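PDB 7BOB: endo-beta-mannanase from Opitutaceae bacterium TAV5, which probably hydrolyses beta-1,4-mannosidic links as a homotrimeric glycoside hydrolase family 5 exo-mannosidase of the termite hindgut. Local coordinates for residues R272-V277 against I429-Q434; Q199-T204 against E408-L413. All blocks are in the same frame, centred on the assembly; numbering follows the deposited sequence.

Contact 1: R272-V277 against I429-Q434; sequences RAFGPV and IVRGDQ
Ala-273 O accepts a hydrogen bond from Arg-431 NH1 at 2.9 Å, with an N-H...O angle of 161° and the oxygen lying close to the guanidinium plane. The bond crosses a domain boundary: Ala-273 and Phe-274 follow helix 258-272 of the (beta/alpha)8 barrel, in the loop leading to strand 277-282, whereas Arg-431 belongs to strand 427-431, at one edge of the C-terminal mixed sheet within this chain. The bend at chi3 (46°) turns the end of the arginine so that its guanidinium lies over Phe-274. Ring and guanidinium planes are 19° apart, and Arg-431 NE stands 3.4 Å from Phe-274 CE2, an offset, nearly parallel overlap. Further back along the chain, Arg-431 CD sits over the same ring, 4.0 Å from its centroid, in a CH-pi contact. The other face of the guanidinium is covered by the Gln-434 amide. A type I turn from Arg-431 to Gln-434 brings Asp-433 round to the guanidinium edge, where it is gripped side-on: Arg-431 NE donates to Asp-433 OD2 at 3.1 Å and Arg-431 NH2 to Asp-433 OD1 at 3.0 Å. This two-nitrogen salt bridge probably fixes the rotation of the group and keeps NH1 directed at the carbonyl. With a leucine in place of Arg-431, Ala-273 O would probably lose its donor and the Asp-433 carboxylate its charged mate. Phe-274 also meets Trp-389 of strand 385-389, next to strand 427-431, edge-to-face. Ala-273 CB adds a contact to Arg-431 CD, at 4.0 Å.

Contact 2: Q199-T204 against E408-L413; sequences QVIADT and ETSRRL
Ser-410 holds OG between its backbone N and carbonyl carbon (chi1 72°), and Ile-201 has CG1 in the equivalent place (chi1 69°), which leaves CG2 anti to its carbonyl carbon; hydroxyl and methyl branch thereby meet, with Ile-201 CG2 3.6 Å from Ser-410 OG. The contact joins the short helix 198-201, an element of the family 5 (beta/alpha)8 barrel, to helix 406-422, the connecting helix of a beta-alpha-beta crossover between the adjacent parallel strands 385-389 and 427-431 of the C-terminal domain. The small serine is consistent with the close approach of the backbones here: the CA atoms of Ile-201 and Ser-410 are 5.5 Å apart, and Ser-410 OG comes to 3.5 Å from Ile-201 CA. Ile-201 CG2 also lies 4.0 Å from Ser-410 CB, so the methyl rests against both atoms of the serine side chain. The interface is small, 112 Å² summed over both sides, and Ser-410 supplies more than half of it. No hydrogen bond spans the segments. The serine hydroxyl turns back instead to Pro-406 O, one turn earlier in its own helix, so its polar end is satisfied although it is buried against carbon. Val-200 O, 3.8 Å from Ser-410 CB, has its hydrogen bond from another quarter, with Tyr-393 OH. Val-200 and Ile-201 both lean on Tyr-267 of helix 258-272, and Leu-413, one turn on from Ser-410, reaches Phe-266 of that helix. Of the two valine methyls, the one standing anti to the backbone N (chi1 -180°) meets the serine, with Val-200 CG1 4.2 Å from Ser-410 CB.

Overall arrangement
Contact 1 and contact 2 both fasten the C-terminal domain to the catalytic barrel within one chain, and neither is touched by another subunit of the trimer. Their centres lie 15 Å apart and their nearest atoms about 6 Å, so they are neighbours without touching. On the C-terminal side they use consecutive elements, helix 406-422 and then strand 427-431; on the barrel side helix 258-272 links them, packing against contact 2 and running into contact 1. Leu-208 touches a residue of each. Because segment 272-277 precedes strand 277-282, contact 1 probably faces away from the catalytic centre, which in family 5 lies at the C-terminal ends of the barrel strands.

Contact 1: R272-V277 against I429-Q434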
loop_
_atom_site.group_PDB
_atom_site.type_symbol
_atom_site.label_atom_id
_atom_site.label_comp_id
_atom_site.label_asym_id
_atom_site.label_seq_id
_atom_site.Cartn_x
_atom_site.Cartn_y
_atom_site.Cartn_z
ATOM N N ARG A 272 -5.643 -24.417 -20.394
ATOM C CA ARG A 272 -6.051 -25.700 -20.976
ATOM C C ARG A 272 -6.550 -26.696 -19.935
ATOM O O ARG A 272 -7.458 -27.487 -20.215
ATOM C CB ARG A 272 -4.891 -26.328 -21.741
ATOM C CG ARG A 272 -5.324 -27.516 -22.593
ATOM C CD ARG A 272 -6.170 -27.053 -23.786
ATOM N NE ARG A 272 -6.801 -28.162 -24.486
ATOM C CZ ARG A 272 -7.886 -28.806 -24.057
ATOM N NH1 ARG A 272 -8.470 -28.462 -22.909
ATOM N NH2 ARG A 272 -8.393 -29.801 -24.785
ATOM N N ALA A 273 -5.970 -26.675 -18.736
ATOM C CA ALA A 273 -6.414 -27.539 -17.648
ATOM C C ALA A 273 -7.863 -27.282 -17.233
ATOM O O ALA A 273 -8.437 -28.102 -16.505
ATOM C CB ALA A 273 -5.485 -27.347 -16.438
ATOM N N PHE A 274 -8.468 -26.177 -17.663
ATOM C CA PHE A 274 -9.821 -25.842 -17.237
ATOM C C PHE A 274 -10.841 -25.838 -18.370
ATOM O O PHE A 274 -12.045 -25.795 -18.092
ATOM C CB PHE A 274 -9.826 -24.480 -16.525
ATOM C CG PHE A 274 -9.010 -24.478 -15.258
ATOM C CD1 PHE A 274 -7.628 -24.353 -15.308
ATOM C CD2 PHE A 274 -9.617 -24.666 -14.024
ATOM C CE1 PHE A 274 -6.861 -24.388 -14.141
ATOM C CE2 PHE A 274 -8.852 -24.706 -12.846
ATOM C CZ PHE A 274 -7.473 -24.562 -12.909
ATOM N N GLY A 275 -10.406 -25.923 -19.624
ATOM C CA GLY A 275 -11.302 -25.943 -20.749
ATOM C C GLY A 275 -10.523 -25.694 -22.019
ATOM O O GLY A 275 -9.313 -25.451 -21.994
ATOM N N PRO A 276 -11.198 -25.737 -23.159
ATOM C CA PRO A 276 -10.507 -25.443 -24.418
ATOM C C PRO A 276 -10.051 -23.992 -24.425
ATOM O O PRO A 276 -10.679 -23.116 -23.813
ATOM C CB PRO A 276 -11.572 -25.727 -25.491
ATOM C CG PRO A 276 -12.889 -25.633 -24.782
ATOM C CD PRO A 276 -12.643 -25.986 -23.331
ATOM N N VAL A 277 -8.922 -23.737 -25.087
ATOM C CA VAL A 277 -8.297 -22.424 -24.990
ATOM C C VAL A 277 -7.819 -21.970 -26.360
ATOM O O VAL A 277 -7.100 -22.697 -27.050
ATOM C CB VAL A 277 -7.140 -22.396 -23.956
ATOM C CG1 VAL A 277 -6.074 -23.354 -24.324
ATOM C CG2 VAL A 277 -6.549 -21.019 -23.899
ATOM N N ILE A 429 0.426 -29.477 -15.775
ATOM C CA ILE A 429 -0.289 -28.894 -14.647
ATOM C C ILE A 429 -1.279 -29.933 -14.157
ATOM O O ILE A 429 -1.934 -30.596 -14.964
ATOM C CB ILE A 429 -1.030 -27.602 -15.051
ATOM C CG1 ILE A 429 -0.076 -26.634 -15.748
ATOM C CG2 ILE A 429 -1.724 -26.945 -13.834
ATOM C CD1 ILE A 429 0.934 -25.985 -14.820
ATOM N N VAL A 430 -1.359 -30.112 -12.849
ATOM C CA VAL A 430 -2.337 -31.008 -12.246
ATOM C C VAL A 430 -3.150 -30.188 -11.254
ATOM O O VAL A 430 -2.606 -29.321 -10.557
ATOM C CB VAL A 430 -1.657 -32.225 -11.572
ATOM C CG1 VAL A 430 -0.671 -31.777 -10.476
ATOM C CG2 VAL A 430 -2.702 -33.165 -10.995
ATOM N N ARG A 431 -4.453 -30.428 -11.213
ATOM C CA ARG A 431 -5.369 -29.562 -10.483
ATOM C C ARG A 431 -5.662 -30.156 -9.112
ATOM O O ARG A 431 -6.122 -31.297 -9.011
ATOM C CB ARG A 431 -6.663 -29.358 -11.271
ATOM C CG ARG A 431 -6.478 -28.507 -12.511
ATOM C CD ARG A 431 -7.774 -28.391 -13.344
ATOM N NE ARG A 431 -8.938 -28.096 -12.516
ATOM C CZ ARG A 431 -10.162 -27.902 -13.004
ATOM N NH1 ARG A 431 -10.377 -27.975 -14.315
ATOM N NH2 ARG A 431 -11.173 -27.641 -12.187
ATOM N N GLY A 432 -5.392 -29.385 -8.063
ATOM C CA GLY A 432 -5.688 -29.817 -6.706
ATOM C C GLY A 432 -7.148 -29.747 -6.297
ATOM O O GLY A 432 -7.513 -30.306 -5.260
ATOM N N ASP A 433 -7.986 -29.049 -7.059
ATOM C CA ASP A 433 -9.425 -29.032 -6.826
ATOM C C ASP A 433 -10.148 -30.180 -7.537
ATOM O O ASP A 433 -11.381 -30.180 -7.588
ATOM C CB ASP A 433 -10.014 -27.691 -7.278
ATOM C CG ASP A 433 -10.045 -27.568 -8.795
ATOM O OD1 ASP A 433 -10.911 -26.831 -9.333
ATOM O OD2 ASP A 433 -9.201 -28.232 -9.445
ATOM N N GLN A 434 -9.417 -31.143 -8.093
ATOM C CA GLN A 434 -10.021 -32.323 -8.685
ATOM C C GLN A 434 -9.277 -33.553 -8.194
ATOM O O GLN A 434 -8.098 -33.455 -7.841
ATOM C CB GLN A 434 -9.977 -32.269 -10.221
ATOM C CG GLN A 434 -10.956 -31.263 -10.802
ATOM C CD GLN A 434 -10.822 -31.103 -12.293
ATOM O OE1 GLN A 434 -9.828 -31.519 -12.887
ATOM N NE2 GLN A 434 -11.826 -30.487 -12.912
#

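Contact 2: Q199-T204 against E408-L413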
loop_
_atom_site.group_PDB
_atom_site.type_symbol
_atom_site.label_atom_id
_atom_site.label_comp_id
_atom_site.label_asym_id
_atom_site.label_seq_id
_atom_site.Cartn_x
_atom_site.Cartn_y
_atom_site.Cartn_z
ATOM N N GLN A 199 -5.979 -13.774 -15.831
ATOM C CA GLN A 199 -6.671 -14.917 -15.251
ATOM C C GLN A 199 -5.733 -15.753 -14.390
ATOM O O GLN A 199 -6.180 -16.361 -13.407
ATOM C CB GLN A 199 -7.256 -15.814 -16.345
ATOM C CG GLN A 199 -8.289 -15.175 -17.244
ATOM C CD GLN A 199 -8.653 -16.101 -18.393
ATOM O OE1 GLN A 199 -9.550 -16.938 -18.268
ATOM N NE2 GLN A 199 -7.926 -15.987 -19.494
ATOM N N VAL A 200 -4.448 -15.821 -14.757
ATOM C CA VAL A 200 -3.465 -16.643 -14.046
ATOM C C VAL A 200 -2.720 -15.845 -12.978
ATOM O O VAL A 200 -2.516 -16.326 -11.861
ATOM C CB VAL A 200 -2.464 -17.263 -15.043
ATOM C CG1 VAL A 200 -1.448 -18.114 -14.293
ATOM C CG2 VAL A 200 -3.188 -18.104 -16.103
ATOM N N ILE A 201 -2.275 -14.629 -13.309
ATOM C CA ILE A 201 -1.346 -13.895 -12.456
ATOM C C ILE A 201 -2.024 -12.894 -11.511
ATOM O O ILE A 201 -1.330 -12.298 -10.675
ATOM C CB ILE A 201 -0.280 -13.172 -13.306
ATOM C CG1 ILE A 201 -0.924 -12.022 -14.097
ATOM C CG2 ILE A 201 0.468 -14.188 -14.249
ATOM C CD1 ILE A 201 0.059 -10.963 -14.551
ATOM N N ALA A 202 -3.339 -12.660 -11.630
ATOM C CA ALA A 202 -4.042 -11.804 -10.667
ATOM C C ALA A 202 -5.382 -12.426 -10.291
ATOM O O ALA A 202 -5.795 -13.450 -10.846
ATOM C CB ALA A 202 -4.234 -10.380 -11.210
ATOM N N ASP A 203 -6.062 -11.817 -9.316
ATOM C CA ASP A 203 -7.451 -12.162 -9.003
ATOM C C ASP A 203 -8.301 -10.953 -9.373
ATOM O O ASP A 203 -8.471 -10.027 -8.581
ATOM C CB ASP A 203 -7.686 -12.557 -7.549
ATOM C CG ASP A 203 -9.114 -13.080 -7.314
ATOM O OD1 ASP A 203 -9.876 -13.250 -8.301
ATOM O OD2 ASP A 203 -9.468 -13.348 -6.146
ATOM N N THR A 204 -8.826 -10.981 -10.597
ATOM C CA THR A 204 -9.680 -9.943 -11.147
ATOM C C THR A 204 -11.145 -10.309 -11.052
ATOM O O THR A 204 -11.982 -9.528 -11.484
ATOM C CB THR A 204 -9.336 -9.711 -12.615
ATOM O OG1 THR A 204 -9.697 -10.898 -13.352
ATOM C CG2 THR A 204 -7.837 -9.448 -12.781
ATOM N N GLU A 408 1.473 -14.399 -6.337
ATOM C CA GLU A 408 2.491 -15.153 -5.614
ATOM C C GLU A 408 2.614 -16.568 -6.156
ATOM O O GLU A 408 3.727 -17.069 -6.377
ATOM C CB GLU A 408 2.150 -15.199 -4.128
ATOM C CG GLU A 408 2.421 -13.885 -3.391
ATOM C CD GLU A 408 3.888 -13.471 -3.454
ATOM O OE1 GLU A 408 4.776 -14.349 -3.646
ATOM O OE2 GLU A 408 4.155 -12.259 -3.302
ATOM N N THR A 409 1.475 -17.247 -6.338
ATOM C CA THR A 409 1.528 -18.610 -6.843
ATOM C C THR A 409 2.129 -18.633 -8.234
ATOM O O THR A 409 3.016 -19.449 -8.528
ATOM C CB THR A 409 0.133 -19.215 -6.850
ATOM O OG1 THR A 409 -0.397 -19.178 -5.521
ATOM C CG2 THR A 409 0.139 -20.671 -7.397
ATOM N N SER A 410 1.695 -17.706 -9.090
ATOM C CA SER A 410 2.092 -17.766 -10.491
ATOM C C SER A 410 3.561 -17.415 -10.679
ATOM O O SER A 410 4.191 -17.924 -11.607
ATOM C CB SER A 410 1.209 -16.848 -11.334
ATOM O OG SER A 410 1.511 -15.487 -11.106
ATOM N N ARG A 411 4.121 -16.549 -9.830
ATOM C CA ARG A 411 5.562 -16.308 -9.879
ATOM C C ARG A 411 6.335 -17.600 -9.665
ATOM O O ARG A 411 7.336 -17.856 -10.346
ATOM C CB ARG A 411 5.983 -15.294 -8.811
ATOM C CG ARG A 411 6.389 -13.933 -9.342
ATOM C CD ARG A 411 6.223 -12.827 -8.251
ATOM N NE ARG A 411 6.831 -13.204 -6.978
ATOM C CZ ARG A 411 8.128 -13.056 -6.710
ATOM N NH1 ARG A 411 8.923 -12.535 -7.657
ATOM N NH2 ARG A 411 8.629 -13.429 -5.518
ATOM N N ARG A 412 5.890 -18.419 -8.708
ATOM C CA ARG A 412 6.596 -19.663 -8.402
ATOM C C ARG A 412 6.380 -20.693 -9.496
ATOM O O ARG A 412 7.292 -21.471 -9.819
ATOM C CB ARG A 412 6.123 -20.227 -7.067
ATOM C CG ARG A 412 6.394 -19.333 -5.864
ATOM C CD ARG A 412 5.530 -19.758 -4.671
ATOM N NE ARG A 412 6.111 -19.346 -3.393
ATOM C CZ ARG A 412 5.874 -18.160 -2.836
ATOM N NH1 ARG A 412 5.064 -17.288 -3.457
ATOM N NH2 ARG A 412 6.439 -17.840 -1.665
ATOM N N LEU A 413 5.175 -20.715 -10.071
ATOM C CA LEU A 413 4.895 -21.680 -11.111
ATOM C C LEU A 413 5.668 -21.331 -12.376
ATOM O O LEU A 413 6.225 -22.219 -13.032
ATOM C CB LEU A 413 3.389 -21.736 -11.367
ATOM C CG LEU A 413 2.517 -22.383 -10.283
ATOM C CD1 LEU A 413 1.048 -22.286 -10.661
ATOM C CD2 LEU A 413 2.902 -23.825 -10.067
#